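Local coordinates for exopolysaccharide biosynthesis protein (Pantoea stewartii subsp. stewartii DC283, PDB 6TGF), which modifies the glycan of bacterial biofilms, probably by hydrolysis, and is built round a parallel beta-helix like that of bacteriophage tailspikes, at residues R325-S330 against G346-T351; Q356-A361 against C381-W386; A372-D377 against V395-W400; L376-C381 against T412-S417. All blocks are in the same frame, centred on the assembly; numbering follows the deposited sequence.

In the fold
The four contacts illustrate how ladders along its faces and packing across its interior hold a parallel beta-helix together. Interaction 2 is a rung of one face and interaction 4 the corner leading into it; they share Cys381, and their centres are about 8 Å apart. Interaction 3, which shares Leu376 and Asp377 with interaction 4, is a rung of another face, that of strands 346-350, 373-378 and 396-399. Interaction 1 joins the two faces through the core, its centre about 9 Å from those of interactions 2 and 3. The Gln356 side chain bonds to Asn350 and Leu376. Segments of interactions 1, 2 and 4 also touch the second subunit; no other chain touches those of interaction 3.

Interaction 1. Residues R325-S330 against G346-T351; sequences RWVEIS and GLLRNT. With EDO (1,2-ethanediol), chain C.
An amide set against a methyl group is the odd feature here: Asn350 ND2 lies 3.2 Å from Val327 CG2, in a contact otherwise made by aliphatic side chains and crossed by no hydrogen bond. The valine and asparagine side chains run past one another, pointing opposite ways. The amide's polar needs are met from other parts of the chain, ND2 donating to the carbonyl of Ala324 and OD1 making a weak bond to the backbone N of Cys352.

Farther along strand 327-330, Ile329 and Leu348 meet at a slant. CD1 of Ile329 does the touching, with Leu348 CD1 3.5 Å away and Leu348 CB at 3.7 Å; the outer torsion of the isoleucine is extended (chi2 179°), which carries that methyl across the interior onto the leucine. A looser contact follows between Val327 CG1 and Leu348 CD1 at 4.3 Å.

This is packing between faces of a parallel beta-helix, not pairing within a sheet. Strands 327-330 and 348-350 lie 10.2 Å apart at closest approach and run at 167°, nearly antiparallel, as the chain winds round its coils. Phe358 and Leu373 of later strands join the same interior cluster.

The corner before strand 327-330 looks outward. Arg325 lays its CG over one face of the Trp326 indole, near the rim, and its NH2 donates to O1 of an ethanediol at 3.2 Å (165° at the hydrogen), the acceptor lying at the edge of the guanidinium. Trp326 stacks on Phe357 and meets Tyr304 and Phe305 of the second subunit edge-to-face.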
loop_
_atom_site.group_PDB
_atom_site.type_symbol
_atom_site.label_atom_id
_atom_site.label_comp_id
_atom_site.label_asym_id
_atom_site.label_seq_id
_atom_site.Cartn_x
_atom_site.Cartn_y
_atom_site.Cartn_z
ATOM N N ARG B 325 13.588 -18.703 10.042
ATOM C CA ARG B 325 12.935 -17.572 10.759
ATOM C C ARG B 325 12.389 -16.575 9.729
ATOM O O ARG B 325 11.254 -16.099 9.918
ATOM C CB ARG B 325 13.915 -16.892 11.720
ATOM C CG ARG B 325 13.293 -15.776 12.551
ATOM C CD ARG B 325 14.171 -15.327 13.703
ATOM N NE ARG B 325 13.632 -14.192 14.446
ATOM C CZ ARG B 325 12.647 -14.251 15.342
ATOM N NH1 ARG B 325 12.045 -15.397 15.618
ATOM N NH2 ARG B 325 12.256 -13.147 15.957
ATOM N N TRP B 326 13.173 -16.272 8.689
ATOM C CA TRP B 326 12.801 -15.351 7.580
ATOM C C TRP B 326 12.647 -16.144 6.279
ATOM O O TRP B 326 13.569 -16.914 5.944
ATOM C CB TRP B 326 13.837 -14.229 7.436
ATOM C CG TRP B 326 13.783 -13.218 8.540
ATOM C CD1 TRP B 326 12.923 -12.164 8.649
ATOM C CD2 TRP B 326 14.631 -13.164 9.700
ATOM N NE1 TRP B 326 13.174 -11.459 9.795
ATOM C CE2 TRP B 326 14.217 -12.048 10.460
ATOM C CE3 TRP B 326 15.693 -13.945 10.170
ATOM C CZ2 TRP B 326 14.833 -11.699 11.661
ATOM C CZ3 TRP B 326 16.301 -13.597 11.356
ATOM C CH2 TRP B 326 15.874 -12.489 12.091
ATOM N N VAL B 327 11.520 -15.956 5.583
ATOM C CA VAL B 327 11.176 -16.649 4.305
ATOM C C VAL B 327 10.629 -15.612 3.316
ATOM O O VAL B 327 9.762 -14.811 3.717
ATOM C CB VAL B 327 10.174 -17.797 4.537
ATOM C CG1 VAL B 327 9.776 -18.481 3.237
ATOM C CG2 VAL B 327 10.709 -18.821 5.526
ATOM N N GLU B 328 11.130 -15.638 2.076
ATOM C CA GLU B 328 10.664 -14.789 0.945
ATOM C C GLU B 328 10.395 -15.692 -0.268
ATOM O O GLU B 328 11.348 -16.345 -0.739
ATOM C CB GLU B 328 11.698 -13.706 0.622
ATOM C CG GLU B 328 12.094 -12.860 1.822
ATOM C CD GLU B 328 13.092 -11.746 1.541
ATOM O OE1 GLU B 328 13.985 -11.945 0.691
ATOM O OE2 GLU B 328 12.975 -10.678 2.178
ATOM N N ILE B 329 9.137 -15.749 -0.722
ATOM C CA ILE B 329 8.709 -16.416 -1.990
ATOM C C ILE B 329 8.141 -15.338 -2.918
ATOM O O ILE B 329 7.258 -14.587 -2.461
ATOM C CB ILE B 329 7.670 -17.528 -1.736
ATOM C CG1 ILE B 329 8.006 -18.376 -0.507
ATOM C CG2 ILE B 329 7.498 -18.387 -2.980
ATOM C CD1 ILE B 329 6.986 -19.454 -0.216
ATOM N N SER B 330 8.610 -15.264 -4.167
ATOM C CA SER B 330 8.161 -14.236 -5.142
ATOM C C SER B 330 8.344 -14.709 -6.588
ATOM O O SER B 330 9.291 -15.469 -6.856
ATOM C CB SER B 330 8.862 -12.919 -4.898
ATOM O OG SER B 330 10.274 -13.077 -4.903
ATOM N N GLY B 346 1.515 -29.235 -1.764
ATOM C CA GLY B 346 1.574 -27.763 -1.667
ATOM C C GLY B 346 2.862 -27.231 -2.270
ATOM O O GLY B 346 3.650 -28.055 -2.775
ATOM N N LEU B 347 3.083 -25.913 -2.216
ATOM C CA LEU B 347 4.315 -25.263 -2.744
ATOM C C LEU B 347 5.386 -25.225 -1.648
ATOM O O LEU B 347 6.502 -25.721 -1.902
ATOM C CB LEU B 347 3.992 -23.854 -3.256
ATOM C CG LEU B 347 5.198 -23.021 -3.699
ATOM C CD1 LEU B 347 6.041 -23.767 -4.722
ATOM C CD2 LEU B 347 4.757 -21.677 -4.255
ATOM N N LEU B 348 5.071 -24.646 -0.485
ATOM C CA LEU B 348 6.033 -24.481 0.637
ATOM C C LEU B 348 5.329 -24.677 1.984
ATOM O O LEU B 348 4.195 -24.185 2.144
ATOM C CB LEU B 348 6.680 -23.095 0.558
ATOM C CG LEU B 348 7.743 -22.811 1.622
ATOM C CD1 LEU B 348 8.958 -22.121 1.022
ATOM C CD2 LEU B 348 7.173 -21.995 2.774
ATOM N N ARG B 349 6.000 -25.374 2.906
ATOM C CA ARG B 349 5.677 -25.398 4.357
ATOM C C ARG B 349 6.920 -24.971 5.143
ATOM O O ARG B 349 8.001 -25.534 4.884
ATOM C CB ARG B 349 5.229 -26.788 4.819
ATOM C CG ARG B 349 5.158 -26.922 6.333
ATOM C CD ARG B 349 4.354 -28.116 6.807
ATOM N NE ARG B 349 4.926 -29.383 6.374
ATOM C CZ ARG B 349 4.364 -30.573 6.570
ATOM N NH1 ARG B 349 3.197 -30.668 7.188
ATOM N NH2 ARG B 349 4.965 -31.666 6.133
ATOM N N ASN B 350 6.758 -24.021 6.069
ATOM C CA ASN B 350 7.803 -23.596 7.036
ATOM C C ASN B 350 7.439 -24.178 8.407
ATOM O O ASN B 350 6.326 -23.890 8.885
ATOM C CB ASN B 350 7.945 -22.071 7.068
ATOM C CG ASN B 350 9.195 -21.595 7.780
ATOM O OD1 ASN B 350 10.063 -22.390 8.135
ATOM N ND2 ASN B 350 9.297 -20.293 7.989
ATOM N N THR B 351 8.334 -24.977 8.998
ATOM C CA THR B 351 8.110 -25.709 10.276
ATOM C C THR B 351 9.017 -25.165 11.389
ATOM O O THR B 351 9.004 -25.756 12.488
ATOM C CB THR B 351 8.317 -27.219 10.091
ATOM O OG1 THR B 351 9.541 -27.432 9.388
ATOM C CG2 THR B 351 7.181 -27.874 9.340
HETATM C C1 EDO C . 15.129 -10.002 15.446
HETATM O O1 EDO C . 13.984 -10.630 14.906
HETATM C C2 EDO C . 16.237 -9.867 14.463
HETATM O O2 EDO C . 17.091 -8.758 14.688
#

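Interaction 2. Residues Q356-A361 against C381-W386; sequences QFFRGA and CKIDQW
Gly360 is bonded through both its backbone polar atoms to strand 381-384: its N donates to Lys382 O at 2.6 Å, and its O accepts from Asp384 N at 2.9 Å. Lys382 N completes the parallel ladder by donating to Phe358 O, also at 2.9 Å. Two other amides of strand 356-361 are also satisfied: Phe358 N by Asp380 and Arg359 N by Val327 of the preceding coil.

On the interior side the Phe358 ring crosses Ile383 obliquely and presents an edge to it, CE1 lying 3.9 Å from Ile383 CG1. Cys381 SG sits 4.9 Å from the centroid of the Phe358 ring, oblique to it, a sulfur-aromatic contact.

On the outer side Arg359 and Lys382 run side by side, Arg359 NH1 against Lys382 CD at 3.6 Å. The lysine bends away at chi2 (137°) and its ammonium makes a long, weak ion pair with Asp380. Asp384 OD1 accepts from Ser417 OG and Asn418 ND2.

The strands are consecutive rungs: 327-330 flanks 356-361 and 414-422 flanks 381-384, strand 373-378 packs on their interior side, and the second subunit packs on Phe357, Arg359 and Lys382.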
loop_
_atom_site.group_PDB
_atom_site.type_symbol
_atom_site.label_atom_id
_atom_site.label_comp_id
_atom_site.label_asym_id
_atom_site.label_seq_id
_atom_site.Cartn_x
_atom_site.Cartn_y
_atom_site.Cartn_z
ATOM N N GLN B 356 8.046 -17.065 13.040
ATOM C CA GLN B 356 8.279 -17.084 11.571
ATOM C C GLN B 356 7.910 -15.720 10.979
ATOM O O GLN B 356 6.845 -15.182 11.342
ATOM C CB GLN B 356 7.457 -18.186 10.900
ATOM C CG GLN B 356 8.083 -19.568 11.014
ATOM C CD GLN B 356 7.267 -20.633 10.323
ATOM O OE1 GLN B 356 6.379 -20.346 9.522
ATOM N NE2 GLN B 356 7.566 -21.883 10.633
ATOM N N PHE B 357 8.779 -15.189 10.115
ATOM C CA PHE B 357 8.530 -14.014 9.241
ATOM C C PHE B 357 8.340 -14.525 7.811
ATOM O O PHE B 357 9.102 -15.422 7.398
ATOM C CB PHE B 357 9.690 -13.020 9.330
ATOM C CG PHE B 357 9.831 -12.320 10.659
ATOM C CD1 PHE B 357 9.138 -11.150 10.919
ATOM C CD2 PHE B 357 10.666 -12.820 11.645
ATOM C CE1 PHE B 357 9.268 -10.499 12.137
ATOM C CE2 PHE B 357 10.797 -12.167 12.862
ATOM C CZ PHE B 357 10.097 -11.009 13.106
ATOM N N PHE B 358 7.350 -13.992 7.087
ATOM C CA PHE B 358 7.015 -14.411 5.701
ATOM C C PHE B 358 6.677 -13.190 4.841
ATOM O O PHE B 358 5.852 -12.358 5.263
ATOM C CB PHE B 358 5.859 -15.413 5.702
ATOM C CG PHE B 358 5.573 -16.024 4.353
ATOM C CD1 PHE B 358 4.662 -15.441 3.488
ATOM C CD2 PHE B 358 6.226 -17.174 3.941
ATOM C CE1 PHE B 358 4.403 -15.998 2.245
ATOM C CE2 PHE B 358 5.964 -17.733 2.699
ATOM C CZ PHE B 358 5.053 -17.145 1.853
ATOM N N ARG B 359 7.308 -13.101 3.666
ATOM C CA ARG B 359 6.980 -12.131 2.589
ATOM C C ARG B 359 6.700 -12.912 1.300
ATOM O O ARG B 359 7.592 -13.658 0.856
ATOM C CB ARG B 359 8.113 -11.118 2.405
ATOM C CG ARG B 359 8.160 -10.052 3.492
ATOM C CD ARG B 359 9.229 -9.005 3.246
ATOM N NE ARG B 359 8.952 -8.204 2.062
ATOM C CZ ARG B 359 8.084 -7.194 2.005
ATOM N NH1 ARG B 359 7.384 -6.841 3.072
ATOM N NH2 ARG B 359 7.918 -6.536 0.871
ATOM N N GLY B 360 5.490 -12.756 0.754
ATOM C CA GLY B 360 5.056 -13.323 -0.537
ATOM C C GLY B 360 4.604 -12.230 -1.490
ATOM O O GLY B 360 3.892 -11.311 -1.038
ATOM N N ALA B 361 5.005 -12.312 -2.762
ATOM C CA ALA B 361 4.667 -11.324 -3.814
ATOM C C ALA B 361 4.624 -12.009 -5.185
ATOM O O ALA B 361 5.540 -12.791 -5.484
ATOM C CB ALA B 361 5.662 -10.192 -3.796
ATOM N N CYS B 381 3.444 -11.656 8.428
ATOM C CA CYS B 381 3.173 -12.318 7.123
ATOM C C CYS B 381 2.570 -11.305 6.145
ATOM O O CYS B 381 1.435 -10.854 6.390
ATOM C CB CYS B 381 2.235 -13.505 7.297
ATOM S SG CYS B 381 1.858 -14.383 5.759
ATOM N N LYS B 382 3.316 -10.960 5.092
ATOM C CA LYS B 382 2.858 -10.086 3.980
ATOM C C LYS B 382 2.772 -10.932 2.708
ATOM O O LYS B 382 3.825 -11.397 2.238
ATOM C CB LYS B 382 3.802 -8.891 3.806
ATOM C CG LYS B 382 3.403 -7.649 4.589
ATOM C CD LYS B 382 4.556 -6.948 5.272
ATOM C CE LYS B 382 4.092 -5.940 6.300
ATOM N NZ LYS B 382 5.160 -5.611 7.272
ATOM N N ILE B 383 1.555 -11.141 2.200
ATOM C CA ILE B 383 1.289 -11.836 0.907
ATOM C C ILE B 383 0.515 -10.867 0.008
ATOM O O ILE B 383 -0.695 -10.692 0.230
ATOM C CB ILE B 383 0.554 -13.175 1.127
ATOM C CG1 ILE B 383 1.067 -13.902 2.376
ATOM C CG2 ILE B 383 0.663 -14.041 -0.121
ATOM C CD1 ILE B 383 0.457 -15.268 2.606
ATOM N N ASP B 384 1.215 -10.239 -0.943
ATOM C CA ASP B 384 0.670 -9.231 -1.890
ATOM C C ASP B 384 0.631 -9.837 -3.297
ATOM O O ASP B 384 1.493 -10.687 -3.595
ATOM C CB ASP B 384 1.506 -7.949 -1.867
ATOM C CG ASP B 384 0.939 -6.829 -2.725
ATOM O OD1 ASP B 384 -0.233 -6.461 -2.511
ATOM O OD2 ASP B 384 1.672 -6.342 -3.608
ATOM N N GLN B 385 -0.334 -9.412 -4.120
ATOM C CA GLN B 385 -0.484 -9.830 -5.541
ATOM C C GLN B 385 -0.350 -11.353 -5.652
ATOM O O GLN B 385 0.625 -11.813 -6.269
ATOM C CB GLN B 385 0.559 -9.135 -6.417
ATOM C CG GLN B 385 0.226 -7.688 -6.737
ATOM C CD GLN B 385 1.049 -7.188 -7.898
ATOM O OE1 GLN B 385 0.551 -7.024 -9.010
ATOM N NE2 GLN B 385 2.330 -6.966 -7.650
ATOM N N TRP B 386 -1.287 -12.103 -5.068
ATOM C CA TRP B 386 -1.341 -13.586 -5.181
ATOM C C TRP B 386 -2.695 -14.008 -5.757
ATOM O O TRP B 386 -3.711 -13.368 -5.430
ATOM C CB TRP B 386 -1.041 -14.275 -3.845
ATOM C CG TRP B 386 -1.950 -13.907 -2.714
ATOM C CD1 TRP B 386 -1.845 -12.820 -1.897
ATOM C CD2 TRP B 386 -3.091 -14.649 -2.246
ATOM N NE1 TRP B 386 -2.840 -12.830 -0.958
ATOM C CE2 TRP B 386 -3.621 -13.939 -1.147
ATOM C CE3 TRP B 386 -3.716 -15.835 -2.647
ATOM C CZ2 TRP B 386 -4.751 -14.372 -0.454
ATOM C CZ3 TRP B 386 -4.831 -16.265 -1.959
ATOM C CH2 TRP B 386 -5.339 -15.543 -0.878
#

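Interaction 3. Residues A372-D377 against V395-W400; sequences ALSLLD and VIQAGW
Strands 373-376 and 396-399 are neighbouring rungs on one face of the parallel beta-helix, 4.6 Å apart at closest approach and 19° from parallel. Their ladder opens with Leu373 N donating to Val395 O at 2.8 Å and closes with Asp377 N on Gly399 O at 3.1 Å. Between them Leu373 O and Leu375 O accept from Gln397 N and Gly399 N, while Leu375 N donates to Gln397 O.

A side-chain bond reinforces the ladder. Ser374 OG donates to Gln397 OE1 at 2.7 Å, nearly along the C=O axis; the glutamine bends at chi2 (-87°), swinging its amide oxygen across to the serine hydroxyl. On the opposite, interior face Leu373 and Ile396 lie side by side, CD1 to CD1 3.9 Å, and Leu375 CB rests 4.2 Å from Ala398 CB. Phe358 backs both leucines, and Cys381 backs Leu375.

Where the strands end, Leu376 CD1 lies 3.5 Å from the carbonyl carbon of Trp400, and Asp377 OD1 lies against CA and CB of the same residue. Asp377 OD2 bonds to Ser401 OG. In-register parallel rungs with aliphatic residues stacked inside are characteristic of the parallel beta-helix, the fold shared with bacteriophage tailspikes.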
loop_
_atom_site.group_PDB
_atom_site.type_symbol
_atom_site.label_atom_id
_atom_site.label_comp_id
_atom_site.label_asym_id
_atom_site.label_seq_id
_atom_site.Cartn_x
_atom_site.Cartn_y
_atom_site.Cartn_z
ATOM N N ALA B 372 -1.293 -24.847 -0.297
ATOM C CA ALA B 372 -0.387 -24.014 -1.126
ATOM C C ALA B 372 0.729 -23.424 -0.254
ATOM O O ALA B 372 1.909 -23.613 -0.600
ATOM C CB ALA B 372 -1.168 -22.934 -1.837
ATOM N N LEU B 373 0.366 -22.740 0.836
ATOM C CA LEU B 373 1.312 -22.151 1.822
ATOM C C LEU B 373 0.892 -22.566 3.236
ATOM O O LEU B 373 -0.292 -22.380 3.576
ATOM C CB LEU B 373 1.318 -20.625 1.680
ATOM C CG LEU B 373 2.000 -20.072 0.430
ATOM C CD1 LEU B 373 1.743 -18.578 0.292
ATOM C CD2 LEU B 373 3.497 -20.353 0.449
ATOM N N SER B 374 1.835 -23.102 4.017
ATOM C CA SER B 374 1.646 -23.540 5.426
ATOM C C SER B 374 2.691 -22.858 6.318
ATOM O O SER B 374 3.890 -23.142 6.136
ATOM C CB SER B 374 1.724 -25.041 5.534
ATOM O OG SER B 374 1.536 -25.462 6.878
ATOM N N LEU B 375 2.244 -21.990 7.234
ATOM C CA LEU B 375 3.112 -21.196 8.148
ATOM C C LEU B 375 2.817 -21.582 9.603
ATOM O O LEU B 375 1.693 -22.040 9.881
ATOM C CB LEU B 375 2.860 -19.704 7.905
ATOM C CG LEU B 375 2.975 -19.237 6.454
ATOM C CD1 LEU B 375 2.674 -17.752 6.340
ATOM C CD2 LEU B 375 4.350 -19.544 5.879
ATOM N N LEU B 376 3.796 -21.394 10.493
ATOM C CA LEU B 376 3.716 -21.778 11.929
ATOM C C LEU B 376 4.245 -20.635 12.804
ATOM O O LEU B 376 5.309 -20.084 12.474
ATOM C CB LEU B 376 4.527 -23.060 12.139
ATOM C CG LEU B 376 4.420 -23.695 13.524
ATOM C CD1 LEU B 376 2.995 -24.139 13.821
ATOM C CD2 LEU B 376 5.378 -24.869 13.649
ATOM N N ASP B 377 3.521 -20.303 13.878
ATOM C CA ASP B 377 3.907 -19.276 14.884
ATOM C C ASP B 377 4.341 -17.997 14.159
ATOM O O ASP B 377 5.440 -17.481 14.454
ATOM C CB ASP B 377 5.011 -19.804 15.803
ATOM C CG ASP B 377 4.617 -21.031 16.605
ATOM O OD1 ASP B 377 3.412 -21.195 16.881
ATOM O OD2 ASP B 377 5.523 -21.812 16.949
ATOM N N VAL B 395 -5.268 -22.791 0.590
ATOM C CA VAL B 395 -4.339 -21.881 -0.144
ATOM C C VAL B 395 -3.403 -21.223 0.883
ATOM O O VAL B 395 -2.245 -21.671 0.985
ATOM C CB VAL B 395 -5.113 -20.864 -1.006
ATOM C CG1 VAL B 395 -4.187 -19.896 -1.726
ATOM C CG2 VAL B 395 -6.022 -21.565 -2.004
ATOM N N ILE B 396 -3.886 -20.228 1.633
ATOM C CA ILE B 396 -3.107 -19.532 2.702
ATOM C C ILE B 396 -3.490 -20.149 4.053
ATOM O O ILE B 396 -4.605 -19.872 4.539
ATOM C CB ILE B 396 -3.344 -18.006 2.676
ATOM C CG1 ILE B 396 -3.301 -17.432 1.256
ATOM C CG2 ILE B 396 -2.365 -17.297 3.601
ATOM C CD1 ILE B 396 -2.000 -17.669 0.521
ATOM N N GLN B 397 -2.594 -20.961 4.624
ATOM C CA GLN B 397 -2.794 -21.660 5.922
ATOM C C GLN B 397 -1.701 -21.214 6.897
ATOM O O GLN B 397 -0.529 -21.141 6.479
ATOM C CB GLN B 397 -2.779 -23.176 5.718
ATOM C CG GLN B 397 -3.206 -23.971 6.946
ATOM C CD GLN B 397 -2.064 -24.273 7.887
ATOM O OE1 GLN B 397 -0.977 -24.669 7.470
ATOM N NE2 GLN B 397 -2.306 -24.093 9.175
ATOM N N ALA B 398 -2.080 -20.920 8.144
ATOM C CA ALA B 398 -1.162 -20.572 9.253
ATOM C C ALA B 398 -1.707 -21.150 10.564
ATOM O O ALA B 398 -2.894 -20.909 10.870
ATOM C CB ALA B 398 -0.986 -19.075 9.335
ATOM N N GLY B 399 -0.868 -21.893 11.293
ATOM C CA GLY B 399 -1.194 -22.503 12.596
ATOM C C GLY B 399 -0.182 -22.115 13.659
ATOM O O GLY B 399 0.634 -21.209 13.397
ATOM N N TRP B 400 -0.229 -22.782 14.816
ATOM C CA TRP B 400 0.626 -22.495 16.000
ATOM C C TRP B 400 1.047 -23.809 16.667
ATOM O O TRP B 400 0.407 -24.842 16.390
ATOM C CB TRP B 400 -0.114 -21.573 16.978
ATOM C CG TRP B 400 -1.460 -22.092 17.380
ATOM C CD1 TRP B 400 -1.739 -22.950 18.403
ATOM C CD2 TRP B 400 -2.718 -21.798 16.748
ATOM N NE1 TRP B 400 -3.083 -23.203 18.458
ATOM C CE2 TRP B 400 -3.709 -22.512 17.454
ATOM C CE3 TRP B 400 -3.102 -21.004 15.662
ATOM C CZ2 TRP B 400 -5.058 -22.450 17.107
ATOM C CZ3 TRP B 400 -4.435 -20.944 15.320
ATOM C CH2 TRP B 400 -5.398 -21.659 16.033
#

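Interaction 4. Residues L376-C381 against T412-S417; sequences LDTLDC and TAIELS. With EDO (1,2-ethanediol), chain L.
CD1 of Ile414 fits between two side chains of the other segment, 3.6 Å from Thr378 CG2 and likewise 3.6 Å from Cys381 CB. Thr378 and Ile414 cross at about a right angle; with CG2 anti to the backbone N (chi1, measured to OG1, is -61°) it is the threonine's methyl that meets the isoleucine. The isoleucine reaches this place by turning its outer bond (chi2 -87°), which swings CD1 off the line of its own strand and across to the neighbouring one.

On the outer side Asp380 and Ala413 meet differently. A carboxylate oxygen, Asp380 OD1, lies 3.4 Å from the methyl of Ala413, and a water donates both to that oxygen at 2.8 Å and to Ala413 O at 2.6 Å. Ala413 O thus has two donors, since Cys381 N also bonds to it.

The setting is a corner of the parallel beta-helix, where the chain turns at Leu379 from one face to the next and coil rests on coil. Thr412 N donates to Thr378 O at 3.0 Å just before the turn. Beyond it regular pairing begins, Glu415 N bonding to Cys381 O at 2.6 Å. An ethanediol donates through O2 to Leu379 O, and ethanediol O2 lies 3.6 Å from Thr412 CG2. Glu415 extends its carboxylate to the subunit interface, where OE1 and OE2 bond to His441 and Asn442 of the second subunit, while Thr412 and Ala413 pack on Trp444 of that subunit.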
loop_
_atom_site.group_PDB
_atom_site.type_symbol
_atom_site.label_atom_id
_atom_site.label_comp_id
_atom_site.label_asym_id
_atom_site.label_seq_id
_atom_site.Cartn_x
_atom_site.Cartn_y
_atom_site.Cartn_z
ATOM N N LEU B 376 3.796 -21.394 10.493
ATOM C CA LEU B 376 3.716 -21.778 11.929
ATOM C C LEU B 376 4.245 -20.635 12.804
ATOM O O LEU B 376 5.309 -20.084 12.474
ATOM C CB LEU B 376 4.527 -23.060 12.139
ATOM C CG LEU B 376 4.420 -23.695 13.524
ATOM C CD1 LEU B 376 2.995 -24.139 13.821
ATOM C CD2 LEU B 376 5.378 -24.869 13.649
ATOM N N ASP B 377 3.521 -20.303 13.878
ATOM C CA ASP B 377 3.907 -19.276 14.884
ATOM C C ASP B 377 4.341 -17.997 14.159
ATOM O O ASP B 377 5.440 -17.481 14.454
ATOM C CB ASP B 377 5.011 -19.804 15.803
ATOM C CG ASP B 377 4.617 -21.031 16.605
ATOM O OD1 ASP B 377 3.412 -21.195 16.881
ATOM O OD2 ASP B 377 5.523 -21.812 16.949
ATOM N N THR B 378 3.504 -17.511 13.241
ATOM C CA THR B 378 3.770 -16.316 12.396
ATOM C C THR B 378 3.869 -15.073 13.287
ATOM O O THR B 378 2.956 -14.862 14.110
ATOM C CB THR B 378 2.688 -16.157 11.321
ATOM O OG1 THR B 378 2.713 -17.326 10.502
ATOM C CG2 THR B 378 2.887 -14.927 10.465
ATOM N N LEU B 379 4.940 -14.291 13.122
ATOM C CA LEU B 379 5.152 -12.986 13.803
ATOM C C LEU B 379 4.799 -11.838 12.852
ATOM O O LEU B 379 4.413 -10.766 13.352
ATOM C CB LEU B 379 6.609 -12.888 14.264
ATOM C CG LEU B 379 6.992 -13.786 15.437
ATOM C CD1 LEU B 379 8.481 -13.687 15.724
ATOM C CD2 LEU B 379 6.189 -13.439 16.681
ATOM N N ASP B 380 4.948 -12.054 11.542
ATOM C CA ASP B 380 4.659 -11.057 10.475
ATOM C C ASP B 380 4.571 -11.793 9.134
ATOM O O ASP B 380 5.544 -12.489 8.780
ATOM C CB ASP B 380 5.724 -9.957 10.453
ATOM C CG ASP B 380 5.417 -8.808 9.508
ATOM O OD1 ASP B 380 4.490 -8.029 9.814
ATOM O OD2 ASP B 380 6.106 -8.701 8.471
ATOM N N CYS B 381 3.444 -11.656 8.428
ATOM C CA CYS B 381 3.173 -12.318 7.123
ATOM C C CYS B 381 2.570 -11.305 6.145
ATOM O O CYS B 381 1.435 -10.854 6.390
ATOM C CB CYS B 381 2.235 -13.505 7.297
ATOM S SG CYS B 381 1.858 -14.383 5.759
ATOM N N THR B 412 0.281 -13.538 14.139
ATOM C CA THR B 412 0.420 -12.067 14.327
ATOM C C THR B 412 0.766 -11.389 12.996
ATOM O O THR B 412 1.540 -11.972 12.215
ATOM C CB THR B 412 1.470 -11.753 15.401
ATOM O OG1 THR B 412 1.069 -12.406 16.607
ATOM C CG2 THR B 412 1.636 -10.271 15.658
ATOM N N ALA B 413 0.204 -10.196 12.770
ATOM C CA ALA B 413 0.549 -9.257 11.677
ATOM C C ALA B 413 0.500 -9.971 10.320
ATOM O O ALA B 413 1.506 -9.925 9.582
ATOM C CB ALA B 413 1.901 -8.643 11.945
ATOM N N ILE B 414 -0.636 -10.604 10.009
ATOM C CA ILE B 414 -0.934 -11.188 8.667
ATOM C C ILE B 414 -1.533 -10.067 7.810
ATOM O O ILE B 414 -2.567 -9.508 8.222
ATOM C CB ILE B 414 -1.892 -12.397 8.766
ATOM C CG1 ILE B 414 -1.468 -13.408 9.838
ATOM C CG2 ILE B 414 -2.070 -13.049 7.400
ATOM C CD1 ILE B 414 -0.484 -14.456 9.376
ATOM N N GLU B 415 -0.905 -9.742 6.677
ATOM C CA GLU B 415 -1.392 -8.699 5.734
ATOM C C GLU B 415 -1.535 -9.312 4.335
ATOM O O GLU B 415 -0.510 -9.437 3.636
ATOM C CB GLU B 415 -0.452 -7.491 5.740
ATOM C CG GLU B 415 -0.933 -6.351 4.860
ATOM C CD GLU B 415 -0.178 -5.046 5.039
ATOM O OE1 GLU B 415 -0.720 -4.001 4.642
ATOM O OE2 GLU B 415 0.952 -5.079 5.568
ATOM N N LEU B 416 -2.762 -9.685 3.961
ATOM C CA LEU B 416 -3.120 -10.197 2.610
ATOM C C LEU B 416 -3.700 -9.038 1.797
ATOM O O LEU B 416 -4.670 -8.421 2.274
ATOM C CB LEU B 416 -4.140 -11.330 2.741
ATOM C CG LEU B 416 -3.824 -12.403 3.781
ATOM C CD1 LEU B 416 -5.002 -13.350 3.938
ATOM C CD2 LEU B 416 -2.564 -13.172 3.415
ATOM N N SER B 417 -3.133 -8.751 0.622
ATOM C CA SER B 417 -3.523 -7.591 -0.224
ATOM C C SER B 417 -3.497 -7.955 -1.714
ATOM O O SER B 417 -2.641 -8.767 -2.116
ATOM C CB SER B 417 -2.642 -6.404 0.068
ATOM O OG SER B 417 -1.277 -6.717 -0.158
HETATM C C1 EDO L . 7.147 -8.100 15.292
HETATM O O1 EDO L . 6.637 -7.547 14.095
HETATM C C2 EDO L . 6.085 -8.483 16.251
HETATM O O2 EDO L . 5.055 -9.263 15.672
HETATM O O HOH W 1 2.107 -7.672 8.471
#